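Local coordinates for glycosylation Associate Protein 2 (PDB 6OYC) that probably acts within the Gap123 complex in the glycosylation and accessory Sec export of a streptococcal surface glycoprotein, at residues Glu159-Phe164 and Lys249-Leu254; Tyr168-Asn173 and Lys243-Gly248; Ile204-Asp209 and Leu232-Ser237; Thr298-Gly303 and Ile366-Ser371; His387-Gly392 and Ser449-Ala454. All blocks are in the same frame, centred on the assembly; numbering follows the deposited sequence.

Contact 1. Residues Glu159-Phe164 and Lys249-Leu254; sequences ELEGQF and KGIVKL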
# COMPACT_ATOMS: atom_id res chain seq x y z
N GLU B 159 -12.82 -19.04 -13.34
CA GLU B 159 -14.12 -19.45 -12.84
C GLU B 159 -14.27 -20.94 -13.08
O GLU B 159 -14.18 -21.40 -14.22
CB GLU B 159 -15.22 -18.66 -13.55
CG GLU B 159 -16.55 -18.62 -12.86
CD GLU B 159 -17.53 -17.75 -13.60
OE1 GLU B 159 -17.16 -17.19 -14.66
OE2 GLU B 159 -18.68 -17.62 -13.12
N LEU B 160 -14.50 -21.69 -12.00
CA LEU B 160 -14.71 -23.13 -12.06
C LEU B 160 -16.08 -23.44 -11.49
O LEU B 160 -16.43 -22.95 -10.41
CB LEU B 160 -13.63 -23.87 -11.27
CG LEU B 160 -12.23 -23.50 -11.75
CD1 LEU B 160 -11.20 -23.56 -10.63
CD2 LEU B 160 -11.86 -24.42 -12.89
N GLU B 161 -16.84 -24.27 -12.20
CA GLU B 161 -18.17 -24.64 -11.75
C GLU B 161 -18.41 -26.13 -11.96
O GLU B 161 -18.14 -26.66 -13.04
CB GLU B 161 -19.23 -23.82 -12.49
CG GLU B 161 -20.65 -24.17 -12.11
CD GLU B 161 -21.66 -23.21 -12.72
OE1 GLU B 161 -21.27 -22.41 -13.61
OE2 GLU B 161 -22.83 -23.25 -12.29
N GLY B 162 -18.93 -26.79 -10.93
CA GLY B 162 -19.33 -28.19 -11.05
C GLY B 162 -19.30 -28.90 -9.70
O GLY B 162 -19.56 -28.29 -8.65
N GLN B 163 -19.00 -30.19 -9.75
CA GLN B 163 -18.85 -31.02 -8.56
C GLN B 163 -17.38 -31.27 -8.29
O GLN B 163 -16.67 -31.77 -9.17
CB GLN B 163 -19.60 -32.34 -8.73
CG GLN B 163 -21.02 -32.13 -9.27
CD GLN B 163 -22.10 -32.43 -8.24
OE1 GLN B 163 -21.88 -32.27 -7.03
NE2 GLN B 163 -23.26 -32.87 -8.70
N PHE B 164 -16.95 -30.98 -7.07
CA PHE B 164 -15.54 -31.03 -6.71
C PHE B 164 -15.18 -32.21 -5.83
O PHE B 164 -13.99 -32.49 -5.67
CB PHE B 164 -15.14 -29.71 -6.03
CG PHE B 164 -15.30 -28.53 -6.94
CD1 PHE B 164 -14.29 -28.18 -7.83
CD2 PHE B 164 -16.50 -27.83 -6.99
CE1 PHE B 164 -14.46 -27.12 -8.71
CE2 PHE B 164 -16.68 -26.78 -7.87
CZ PHE B 164 -15.66 -26.42 -8.73
N LYS B 249 -20.27 -28.57 -4.35
CA LYS B 249 -20.81 -28.20 -5.64
C LYS B 249 -21.09 -26.71 -5.67
O LYS B 249 -21.60 -26.14 -4.70
CB LYS B 249 -22.08 -29.01 -5.94
CG LYS B 249 -23.11 -28.29 -6.83
CD LYS B 249 -22.97 -28.66 -8.31
CE LYS B 249 -23.85 -27.78 -9.25
NZ LYS B 249 -23.38 -26.39 -9.52
N GLY B 250 -20.76 -26.08 -6.78
CA GLY B 250 -21.02 -24.68 -6.98
C GLY B 250 -19.94 -24.06 -7.85
O GLY B 250 -19.46 -24.68 -8.80
N ILE B 251 -19.56 -22.83 -7.50
CA ILE B 251 -18.69 -22.00 -8.33
C ILE B 251 -17.57 -21.45 -7.47
O ILE B 251 -17.81 -20.93 -6.38
CB ILE B 251 -19.46 -20.84 -8.99
CG1 ILE B 251 -20.57 -21.38 -9.88
CG2 ILE B 251 -18.49 -19.98 -9.79
CD1 ILE B 251 -21.35 -20.29 -10.57
N VAL B 252 -16.34 -21.57 -7.96
CA VAL B 252 -15.18 -20.88 -7.42
C VAL B 252 -14.73 -19.88 -8.47
O VAL B 252 -14.62 -20.24 -9.65
CB VAL B 252 -14.04 -21.86 -7.08
CG1 VAL B 252 -12.98 -21.18 -6.23
CG2 VAL B 252 -14.59 -23.11 -6.42
N LYS B 253 -14.51 -18.63 -8.06
CA LYS B 253 -13.87 -17.62 -8.90
C LYS B 253 -12.56 -17.25 -8.22
O LYS B 253 -12.58 -16.74 -7.10
CB LYS B 253 -14.73 -16.37 -9.07
CG LYS B 253 -16.04 -16.57 -9.80
CD LYS B 253 -16.50 -15.26 -10.45
CE LYS B 253 -17.91 -15.36 -11.05
NZ LYS B 253 -19.01 -15.37 -10.04
N LEU B 254 -11.45 -17.48 -8.90
CA LEU B 254 -10.13 -17.16 -8.37
C LEU B 254 -9.58 -15.93 -9.06
O LEU B 254 -9.65 -15.81 -10.29
CB LEU B 254 -9.17 -18.33 -8.58
CG LEU B 254 -9.62 -19.60 -7.87
CD1 LEU B 254 -8.82 -20.79 -8.34
CD2 LEU B 254 -9.49 -19.44 -6.35
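Leu160 and Val252 exchange two backbone hydrogen bonds, Leu160 N to Val252 O and Val252 N to Leu160 O, both 2.8 Å long. The first is nearly straight, 172° at the hydrogen. Gly162 and Gly250 form the next hydrogen-bonded antiparallel pair. Gly162 N lies 3.0 Å from Gly250 O, and Gly250 N lies 3.1 Å from Gly162 O. Both glycines adopt backbone angles suited to glycine, where the two chains turn a corner together.

On one face, Glu159 and Lys253 run side by side. Their salt bridge is long, 3.8 Å from Glu159 OE2 to Lys253 NZ, and the stronger partner of Lys253 NZ is Glu195. The extended chain of Glu161 crosses Ile251 on the same face, with CD 3.6 Å from Ile251 CG1. The other face is apolar. Leu160 CD1 meets Leu254 CD1 at 4.3 Å. The ring of Phe164 turns its edge to Gly250 O, which lies in the ring plane 3.6 Å from CE2.

Strand 149-153 flanks Glu159-Glu161, and strand 185-195 flanks Ile251-Leu254. Leu171 and Leu172 of strand 168-180 and Ile198 of strand 198-208 pack on the apolar face, as in a beta sandwich.

Contact 2. Residues Tyr168-Asn173 and Lys243-Gly248; sequences YSFLLN and KLFAKG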
# COMPACT_ATOMS: atom_id res chain seq x y z
N TYR B 168 -12.43 -33.26 0.47
CA TYR B 168 -11.49 -32.36 -0.18
C TYR B 168 -10.74 -33.12 -1.26
O TYR B 168 -10.20 -34.21 -1.02
CB TYR B 168 -10.53 -31.76 0.84
CG TYR B 168 -11.09 -30.53 1.55
CD1 TYR B 168 -11.39 -29.36 0.85
CD2 TYR B 168 -11.31 -30.55 2.92
CE1 TYR B 168 -11.89 -28.24 1.52
CE2 TYR B 168 -11.80 -29.47 3.59
CZ TYR B 168 -12.10 -28.31 2.89
OH TYR B 168 -12.60 -27.27 3.60
N SER B 169 -10.74 -32.57 -2.47
CA SER B 169 -10.17 -33.23 -3.64
C SER B 169 -9.30 -32.26 -4.41
O SER B 169 -9.72 -31.12 -4.66
CB SER B 169 -11.24 -33.77 -4.58
OG SER B 169 -12.00 -34.75 -3.92
N PHE B 170 -8.12 -32.72 -4.81
CA PHE B 170 -7.20 -31.88 -5.55
C PHE B 170 -7.90 -31.27 -6.75
O PHE B 170 -8.54 -31.97 -7.54
CB PHE B 170 -5.97 -32.68 -6.01
CG PHE B 170 -5.03 -31.89 -6.88
CD1 PHE B 170 -4.31 -30.82 -6.36
CD2 PHE B 170 -4.87 -32.20 -8.23
CE1 PHE B 170 -3.43 -30.08 -7.15
CE2 PHE B 170 -3.99 -31.48 -9.03
CZ PHE B 170 -3.27 -30.41 -8.49
N LEU B 171 -7.82 -29.95 -6.87
CA LEU B 171 -8.44 -29.26 -7.99
C LEU B 171 -7.42 -28.62 -8.92
O LEU B 171 -7.56 -28.73 -10.15
CB LEU B 171 -9.41 -28.19 -7.49
CG LEU B 171 -10.02 -27.35 -8.62
CD1 LEU B 171 -10.80 -28.22 -9.60
CD2 LEU B 171 -10.89 -26.26 -8.05
N LEU B 172 -6.39 -27.96 -8.38
CA LEU B 172 -5.43 -27.22 -9.19
C LEU B 172 -4.17 -26.93 -8.38
O LEU B 172 -4.20 -26.90 -7.15
CB LEU B 172 -6.03 -25.90 -9.70
CG LEU B 172 -6.45 -24.87 -8.63
CD1 LEU B 172 -5.31 -23.91 -8.32
CD2 LEU B 172 -7.68 -24.11 -9.10
N ASN B 173 -3.09 -26.66 -9.08
CA ASN B 173 -1.89 -26.16 -8.43
C ASN B 173 -1.39 -24.92 -9.15
O ASN B 173 -1.82 -24.61 -10.27
CB ASN B 173 -0.78 -27.22 -8.40
CG ASN B 173 -0.31 -27.61 -9.79
OD1 ASN B 173 -0.88 -28.50 -10.42
ND2 ASN B 173 0.71 -26.91 -10.29
N LYS B 243 -1.01 -25.69 -3.65
CA LYS B 243 -2.06 -26.55 -4.19
C LYS B 243 -3.41 -26.14 -3.61
O LYS B 243 -3.49 -25.74 -2.45
CB LYS B 243 -1.80 -28.04 -3.87
CG LYS B 243 -0.48 -28.58 -4.40
CD LYS B 243 0.14 -29.62 -3.46
CE LYS B 243 1.11 -28.98 -2.46
NZ LYS B 243 2.04 -30.02 -1.89
N LEU B 244 -4.47 -26.26 -4.39
CA LEU B 244 -5.81 -25.98 -3.91
C LEU B 244 -6.66 -27.25 -4.02
O LEU B 244 -6.63 -27.94 -5.04
CB LEU B 244 -6.45 -24.82 -4.69
CG LEU B 244 -7.87 -24.36 -4.32
CD1 LEU B 244 -8.09 -22.96 -4.76
CD2 LEU B 244 -8.88 -25.19 -5.04
N PHE B 245 -7.37 -27.58 -2.94
CA PHE B 245 -8.34 -28.66 -2.88
C PHE B 245 -9.73 -28.07 -2.70
O PHE B 245 -9.90 -26.96 -2.20
CB PHE B 245 -8.05 -29.62 -1.71
CG PHE B 245 -6.75 -30.37 -1.83
CD1 PHE B 245 -5.55 -29.72 -1.68
CD2 PHE B 245 -6.75 -31.73 -2.06
CE1 PHE B 245 -4.35 -30.43 -1.80
CE2 PHE B 245 -5.55 -32.43 -2.17
CZ PHE B 245 -4.36 -31.77 -2.04
N ALA B 246 -10.74 -28.83 -3.14
CA ALA B 246 -12.12 -28.40 -3.06
C ALA B 246 -13.02 -29.61 -2.81
O ALA B 246 -12.63 -30.76 -3.04
CB ALA B 246 -12.58 -27.68 -4.33
N LYS B 247 -14.22 -29.32 -2.35
CA LYS B 247 -15.27 -30.31 -2.19
C LYS B 247 -16.62 -29.61 -2.27
O LYS B 247 -16.75 -28.41 -2.01
CB LYS B 247 -15.13 -31.07 -0.87
CG LYS B 247 -15.24 -30.22 0.38
CD LYS B 247 -15.30 -31.13 1.59
CE LYS B 247 -15.51 -30.37 2.88
NZ LYS B 247 -15.80 -31.36 3.97
N GLY B 248 -17.64 -30.39 -2.65
CA GLY B 248 -18.98 -29.85 -2.79
C GLY B 248 -19.31 -29.47 -4.22
O GLY B 248 -18.71 -29.94 -5.19
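Phe170 and Phe245 form a T-shaped pair on one face of the sheet. The edge of Phe170 points at the face of Phe245, with the centroids 5.9 Å apart and the planes at 70°. Phe245 carries CG beside its own backbone N (chi1 -65°). This leans the ring across to the other strand and brings CD2 within 3.2 Å of Phe170 N.

At the far end, Lys247 places CG between its backbone N and carbonyl carbon, chi1 62°. The rest of the chain is extended and crosses the Tyr168 ring at a slant. Its CE lies over one ring face, 4.1 Å from the centroid, a CH-pi contact.

Leu171 and Leu244 lie side by side and point the same way, with CD2 to CD2 at 3.8 Å. Leu172 crosses Leu244, its CD1 3.9 Å from Leu244 CB. The two leucines share one partner at a classic beta bulge. Leu171 N reaches Leu244 O at 3.0 Å, and Leu172 N reaches the same oxygen by a weak bond of 3.3 Å.

The phenylalanine pair thus lines one partly exposed face, and the Tyr168-Lys247 contact closes the end of the pairing. The leucines instead meet Leu160, Phe164 and Leu254, so the contact helps build an apolar core between sheets.

Contact 3. Residues Ile204-Asp209 and Leu232-Ser237; sequences ISLIVD and LESDIS
Leu232-Ser237 leaves strand 230-232 of one antiparallel sheet and leads to strand 238-247 of another, and it leans on Ile204-Asp209 at the end of strand 198-208. An ST turn shapes the connection: Ser234 OG accepts from Ile236 N at 3.1 Å, an almost straight bond of 173°.

One firm hydrogen bond joins the segments. Asp209 N donates to Ser237 O at 2.8 Å, with 157° at the hydrogen. The donor sits somewhat out of the carbonyl plane, tilted by 16°. The Asp209 side chain turns back to the same residue, and its CB lies 3.2 Å from Ser237 O. The carboxylate OD2 lies 3.4 Å from Ser237 OG, at best a weak bond.

Apolar contacts make up the rest. Ile236 presents CG2, the branch anti to its backbone N, to two side chains. Val208 CG2 touches it at 4.0 Å, and Leu206 CD2 at 4.1 Å. The same Leu206 methyl also approaches Ile236 O. Farther in, Ile204 CG2 meets Leu232 CD1 at 4.1 Å. The two side chains cross at a slant, and both also touch Leu188 of strand 185-195. Phe180 packs against Leu206, Leu232 and Ser234.

The outer side of the connection is polar. Glu233 forms salt bridges with Arg120 and Lys124, and Asp235 with Lys124, which ties the turn to helix 115-125. The whole is characteristic of an intersheet connection at the rim of what looks like a beta sandwich, with apolar side chains turned inward.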
# COMPACT_ATOMS: atom_id res chain seq x y z
N ILE B 204 0.12 -25.49 1.36
CA ILE B 204 1.31 -24.70 1.09
C ILE B 204 2.48 -25.47 1.65
O ILE B 204 2.52 -25.74 2.86
CB ILE B 204 1.20 -23.30 1.73
CG1 ILE B 204 -0.05 -22.60 1.19
CG2 ILE B 204 2.45 -22.44 1.46
CD1 ILE B 204 -0.49 -21.46 2.01
N SER B 205 3.42 -25.85 0.77
CA SER B 205 4.56 -26.70 1.12
C SER B 205 5.87 -25.92 0.96
O SER B 205 6.16 -25.37 -0.11
CB SER B 205 4.60 -27.96 0.23
OG SER B 205 3.38 -28.69 0.25
N LEU B 206 6.69 -25.91 2.02
CA LEU B 206 7.97 -25.20 2.01
C LEU B 206 9.09 -26.15 1.58
O LEU B 206 9.49 -27.05 2.33
CB LEU B 206 8.25 -24.62 3.39
CG LEU B 206 9.59 -23.91 3.58
CD1 LEU B 206 9.79 -22.81 2.54
CD2 LEU B 206 9.67 -23.36 5.01
N ILE B 207 9.60 -25.95 0.36
CA ILE B 207 10.72 -26.72 -0.17
C ILE B 207 12.02 -26.04 0.27
O ILE B 207 12.24 -24.87 -0.04
CB ILE B 207 10.64 -26.83 -1.71
CG1 ILE B 207 9.33 -27.51 -2.14
CG2 ILE B 207 11.87 -27.58 -2.28
CD1 ILE B 207 8.68 -26.88 -3.37
N VAL B 208 12.88 -26.77 0.99
CA VAL B 208 14.09 -26.18 1.56
C VAL B 208 14.99 -25.66 0.46
O VAL B 208 15.19 -26.32 -0.57
CB VAL B 208 14.86 -27.18 2.43
CG1 VAL B 208 16.22 -26.59 2.87
CG2 VAL B 208 14.04 -27.58 3.62
N ASP B 209 15.58 -24.50 0.69
CA ASP B 209 16.45 -23.89 -0.29
C ASP B 209 17.53 -24.85 -0.78
O ASP B 209 18.18 -25.53 0.02
CB ASP B 209 17.10 -22.66 0.31
CG ASP B 209 17.10 -21.52 -0.63
OD1 ASP B 209 17.52 -21.72 -1.80
OD2 ASP B 209 16.67 -20.43 -0.19
N LEU B 232 3.04 -16.21 7.17
CA LEU B 232 3.85 -17.39 7.41
C LEU B 232 5.26 -16.99 7.80
O LEU B 232 5.86 -16.09 7.19
CB LEU B 232 3.94 -18.27 6.17
CG LEU B 232 2.59 -18.77 5.65
CD1 LEU B 232 2.81 -19.76 4.51
CD2 LEU B 232 1.86 -19.40 6.82
N GLU B 233 5.83 -17.71 8.74
CA GLU B 233 7.13 -17.35 9.24
C GLU B 233 7.82 -18.62 9.68
O GLU B 233 7.24 -19.42 10.40
CB GLU B 233 6.95 -16.35 10.39
CG GLU B 233 8.16 -16.02 11.13
CD GLU B 233 8.37 -16.90 12.34
OE1 GLU B 233 7.54 -16.88 13.27
OE2 GLU B 233 9.42 -17.56 12.35
N SER B 234 9.06 -18.80 9.23
CA SER B 234 9.86 -19.93 9.68
C SER B 234 11.32 -19.56 9.53
O SER B 234 11.68 -18.72 8.70
CB SER B 234 9.56 -21.21 8.89
OG SER B 234 10.57 -22.18 9.10
N ASP B 235 12.17 -20.20 10.31
CA ASP B 235 13.59 -19.90 10.16
C ASP B 235 14.25 -20.71 9.06
O ASP B 235 15.45 -20.53 8.81
CB ASP B 235 14.32 -20.08 11.48
CG ASP B 235 13.85 -19.07 12.55
OD1 ASP B 235 13.93 -19.39 13.76
OD2 ASP B 235 13.44 -17.94 12.17
N ILE B 236 13.50 -21.53 8.34
CA ILE B 236 14.00 -22.24 7.17
C ILE B 236 13.75 -21.40 5.94
O ILE B 236 12.64 -20.89 5.74
CB ILE B 236 13.33 -23.61 7.04
CG1 ILE B 236 13.76 -24.52 8.20
CG2 ILE B 236 13.66 -24.22 5.71
CD1 ILE B 236 12.64 -25.45 8.70
N SER B 237 14.76 -21.26 5.11
CA SER B 237 14.65 -20.55 3.84
C SER B 237 14.39 -21.53 2.70
O SER B 237 14.95 -22.64 2.66
CB SER B 237 15.94 -19.76 3.61
OG SER B 237 15.77 -18.79 2.60

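Contact 4. Residues Thr298-Gly303 and Ile366-Ser371; sequences TVYFSG and ILSGLS
Ile366 begins the pairing by accepting from Val299 N at its carbonyl O, 2.7 Å away. Its CD1 lies alongside Thr298 CG2 at 4.0 Å. Leu367 points to the other face. There its CD2 nests against Val299, 3.5 Å from CB, and also comes to the edge of the Phe301 ring.

Ser368 carries most of the polar contact. Its OG stands between the backbone N and the carbonyl carbon (chi1 56°), which brings the hydroxyl to Val299 O at 2.6 Å. It arrives 37° above the carbonyl plane. Ser368 N reaches the same oxygen by a weak bond, and Tyr506 hydrogen-bonds to OG from helix 495-514. Ser368 O accepts from Phe301 N at 3.0 Å.

Gly369 has no side chain, and the Tyr300 ring comes close, CE1 to Gly369 CA 3.5 Å. Beyond the ring, Tyr300 OH meets Leu370 CD1 at 3.6 Å, the two side chains crossing at a slant.

Ser371 ends the segment with a positive phi of 45°, and its OG hydrogen-bonds to His491 NE2. A strand that leads into such a strained turn before helix 372-381, paired in parallel with its neighbour, resembles the nucleophile elbow of alpha/beta hydrolases, consistent with a Ser-His-Asp triad.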
# COMPACT_ATOMS: atom_id res chain seq x y z
N THR B 298 -0.88 16.34 2.14
CA THR B 298 -0.66 16.07 0.73
C THR B 298 -0.80 14.58 0.42
O THR B 298 -0.05 13.76 0.95
CB THR B 298 0.72 16.57 0.32
OG1 THR B 298 1.70 15.93 1.14
CG2 THR B 298 0.80 18.08 0.49
N VAL B 299 -1.71 14.25 -0.49
CA VAL B 299 -2.03 12.86 -0.83
C VAL B 299 -1.49 12.55 -2.22
O VAL B 299 -1.79 13.27 -3.19
CB VAL B 299 -3.55 12.61 -0.77
CG1 VAL B 299 -3.90 11.18 -1.17
CG2 VAL B 299 -4.09 12.94 0.62
N TYR B 300 -0.71 11.48 -2.33
CA TYR B 300 -0.20 11.00 -3.62
C TYR B 300 -0.77 9.63 -3.91
O TYR B 300 -0.52 8.68 -3.17
CB TYR B 300 1.33 10.94 -3.61
CG TYR B 300 1.92 10.55 -4.95
CD1 TYR B 300 1.71 11.33 -6.08
CD2 TYR B 300 2.71 9.40 -5.08
CE1 TYR B 300 2.25 10.98 -7.31
CE2 TYR B 300 3.25 9.03 -6.30
CZ TYR B 300 3.02 9.83 -7.41
OH TYR B 300 3.56 9.48 -8.63
N PHE B 301 -1.55 9.52 -5.00
CA PHE B 301 -2.00 8.23 -5.49
C PHE B 301 -0.91 7.59 -6.36
O PHE B 301 -0.39 8.23 -7.28
CB PHE B 301 -3.28 8.36 -6.31
CG PHE B 301 -4.52 8.63 -5.50
CD1 PHE B 301 -4.78 9.90 -5.00
CD2 PHE B 301 -5.46 7.63 -5.30
CE1 PHE B 301 -5.93 10.15 -4.27
CE2 PHE B 301 -6.61 7.89 -4.57
CZ PHE B 301 -6.85 9.15 -4.06
N SER B 302 -0.58 6.34 -6.07
CA SER B 302 0.47 5.67 -6.83
C SER B 302 0.03 5.43 -8.26
O SER B 302 -1.15 5.17 -8.54
CB SER B 302 0.85 4.34 -6.17
OG SER B 302 1.41 4.52 -4.89
N GLY B 303 0.99 5.51 -9.18
CA GLY B 303 0.74 5.14 -10.56
C GLY B 303 0.63 3.62 -10.73
O GLY B 303 0.66 2.83 -9.78
N ILE B 366 -4.60 18.38 -0.31
CA ILE B 366 -4.11 18.38 -1.70
C ILE B 366 -4.04 16.95 -2.22
O ILE B 366 -3.31 16.12 -1.65
CB ILE B 366 -2.73 19.05 -1.82
CG1 ILE B 366 -2.79 20.47 -1.27
CG2 ILE B 366 -2.24 19.02 -3.28
CD1 ILE B 366 -1.45 21.01 -0.95
N LEU B 367 -4.74 16.67 -3.32
CA LEU B 367 -4.69 15.37 -3.98
C LEU B 367 -3.83 15.47 -5.24
O LEU B 367 -3.90 16.45 -5.97
CB LEU B 367 -6.10 14.90 -4.34
CG LEU B 367 -7.05 14.83 -3.15
CD1 LEU B 367 -8.47 14.49 -3.55
CD2 LEU B 367 -6.53 13.84 -2.12
N SER B 368 -3.03 14.43 -5.49
CA SER B 368 -2.04 14.48 -6.56
C SER B 368 -1.77 13.08 -7.12
O SER B 368 -2.06 12.07 -6.48
CB SER B 368 -0.73 15.08 -6.07
OG SER B 368 -0.25 14.37 -4.94
N GLY B 369 -1.19 13.05 -8.31
CA GLY B 369 -0.76 11.80 -8.92
C GLY B 369 -0.35 12.01 -10.36
O GLY B 369 -0.53 13.08 -10.96
N LEU B 370 0.21 10.95 -10.93
CA LEU B 370 0.61 10.90 -12.33
C LEU B 370 -0.03 9.67 -12.99
O LEU B 370 -0.19 8.62 -12.36
CB LEU B 370 2.14 10.88 -12.45
CG LEU B 370 2.75 12.11 -11.78
CD1 LEU B 370 4.16 11.86 -11.32
CD2 LEU B 370 2.71 13.34 -12.70
N SER B 371 -0.41 9.83 -14.26
CA SER B 371 -1.13 8.83 -15.05
C SER B 371 -2.27 8.19 -14.27
O SER B 371 -3.32 8.82 -14.10
CB SER B 371 -0.17 7.76 -15.57
OG SER B 371 0.56 8.22 -16.70

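Contact 5. Residues His387-Gly392 and Ser449-Ala454; sequences HAIIIG and SNTTFA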
# COMPACT_ATOMS: atom_id res chain seq x y z
N HIS B 387 -8.37 21.54 -1.54
CA HIS B 387 -7.80 22.82 -1.91
C HIS B 387 -7.19 22.78 -3.31
O HIS B 387 -7.36 23.72 -4.10
CB HIS B 387 -6.74 23.23 -0.90
CG HIS B 387 -6.08 24.53 -1.23
ND1 HIS B 387 -6.74 25.73 -1.12
CD2 HIS B 387 -4.84 24.81 -1.70
CE1 HIS B 387 -5.92 26.71 -1.48
NE2 HIS B 387 -4.77 26.17 -1.84
N ALA B 388 -6.47 21.71 -3.63
CA ALA B 388 -5.74 21.65 -4.88
C ALA B 388 -5.63 20.20 -5.35
O ALA B 388 -5.58 19.27 -4.55
CB ALA B 388 -4.36 22.27 -4.74
N ILE B 389 -5.57 20.04 -6.67
CA ILE B 389 -5.35 18.77 -7.32
C ILE B 389 -4.22 18.99 -8.32
O ILE B 389 -4.40 19.69 -9.31
CB ILE B 389 -6.62 18.26 -8.02
CG1 ILE B 389 -7.64 17.85 -6.97
CG2 ILE B 389 -6.30 17.13 -8.98
CD1 ILE B 389 -8.96 17.45 -7.56
N ILE B 390 -3.05 18.42 -8.03
CA ILE B 390 -1.88 18.52 -8.89
C ILE B 390 -1.77 17.21 -9.65
O ILE B 390 -1.50 16.16 -9.06
CB ILE B 390 -0.61 18.80 -8.09
CG1 ILE B 390 -0.75 20.06 -7.25
CG2 ILE B 390 0.60 18.87 -9.01
CD1 ILE B 390 0.42 20.31 -6.31
N ILE B 391 -1.96 17.25 -10.97
CA ILE B 391 -1.97 16.03 -11.75
C ILE B 391 -1.17 16.23 -13.03
O ILE B 391 -1.10 17.34 -13.57
CB ILE B 391 -3.41 15.57 -12.06
CG1 ILE B 391 -4.27 16.77 -12.47
CG2 ILE B 391 -4.02 14.90 -10.83
CD1 ILE B 391 -5.63 16.36 -13.03
N GLY B 392 -0.54 15.15 -13.50
CA GLY B 392 0.20 15.13 -14.74
C GLY B 392 -0.06 13.89 -15.59
O GLY B 392 -0.04 12.77 -15.08
N SER B 449 -15.49 23.29 -5.21
CA SER B 449 -15.56 24.71 -4.88
C SER B 449 -14.23 25.23 -4.33
O SER B 449 -13.79 26.33 -4.68
CB SER B 449 -16.70 24.97 -3.90
OG SER B 449 -16.39 24.51 -2.60
N ASN B 450 -13.58 24.44 -3.47
CA ASN B 450 -12.30 24.83 -2.89
C ASN B 450 -11.13 24.68 -3.85
O ASN B 450 -10.02 25.10 -3.50
CB ASN B 450 -12.01 24.00 -1.64
CG ASN B 450 -12.84 24.41 -0.45
OD1 ASN B 450 -13.34 25.53 -0.39
ND2 ASN B 450 -12.97 23.51 0.52
N THR B 451 -11.34 24.10 -5.04
CA THR B 451 -10.27 23.43 -5.77
C THR B 451 -9.67 24.27 -6.89
O THR B 451 -10.39 24.88 -7.68
CB THR B 451 -10.77 22.11 -6.38
OG1 THR B 451 -11.60 21.41 -5.45
CG2 THR B 451 -9.59 21.24 -6.75
N THR B 452 -8.34 24.25 -6.97
CA THR B 452 -7.57 24.68 -8.14
C THR B 452 -6.85 23.48 -8.75
O THR B 452 -6.37 22.61 -8.02
CB THR B 452 -6.54 25.75 -7.75
OG1 THR B 452 -7.17 26.77 -6.97
CG2 THR B 452 -5.87 26.35 -8.98
N PHE B 453 -6.77 23.41 -10.08
CA PHE B 453 -6.12 22.29 -10.77
C PHE B 453 -4.79 22.73 -11.37
O PHE B 453 -4.76 23.65 -12.20
CB PHE B 453 -7.01 21.71 -11.86
CG PHE B 453 -8.21 20.98 -11.35
CD1 PHE B 453 -9.37 21.67 -11.02
CD2 PHE B 453 -8.20 19.60 -11.20
CE1 PHE B 453 -10.49 21.00 -10.55
CE2 PHE B 453 -9.32 18.93 -10.72
CZ PHE B 453 -10.46 19.63 -10.40
N ALA B 454 -3.71 22.06 -10.98
CA ALA B 454 -2.43 22.16 -11.66
C ALA B 454 -2.31 20.94 -12.56
O ALA B 454 -2.27 19.81 -12.07
CB ALA B 454 -1.27 22.22 -10.68
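Ile389, Ala454 and His387 bury the most surface where strand 388-392 runs parallel to strand 452-458. Ile389 is held through both of its backbone polar atoms. Its N donates to Thr452 O at 3.0 Å, and its O accepts from Ala454 N, also at 3.0 Å. Its side chain lies beside Phe453 and points the same way. With CG1 set beside the backbone N (chi1 -70°), CD1 reaches Phe453 CE2 at 3.5 Å. The Thr451 methyl CG2 touches Ile389 CG1 at 3.9 Å and also rests over one face of the Phe453 ring, near its rim. Ile389 and Phe453 share one side of the sheet, and the Thr451 methyl packs against both. Phe448 adds to this cluster.

Ala454 works on the other side. Its CB meets Ile390 CG1 at 4.1 Å, and its carbonyl O accepts from Ile391 N at 2.8 Å, almost in line with the C=O bond. Helix 495-514 packs over this side, with Phe502 and Tyr506 on Ile390 and Gln505 on Ala454.

His387 takes part mainly through its backbone. Its O accepts from Thr452 N at 3.1 Å, while its CB points away from Ser449-Ala454. The imidazole is fixed by hydrogen bonds between ND1 and Asp363 and between NE2 and Asp513, and it meets Phe514 edge to face.

Chemically, the centre is a backbone ladder flanked by apolar side chains. The polar groups gather at the start of the strands, where two carboxylates could favour a protonated histidine.

How the contacts relate
Contacts 1, 2 and 3 belong to the antiparallel beta domain, and contacts 4 and 5 to the mixed sheet of the hydrolase-like domain. Contacts 1 and 2 touch, their centres about 10 Å apart, and share one apolar interior between two sheets. Contact 3 nests within the loops they close and is joined to contact 2 by a hydrogen bond from Lys243 to Ser205. It has the least backbone pairing. Contacts 4 and 5 are bonded through neighbouring strands 365-370 and 388-392. These two are the buried ones, with parallel ladders. The first three are partly buried and have one polar or partly exposed side. A possible catalytic serine appears in contact 4.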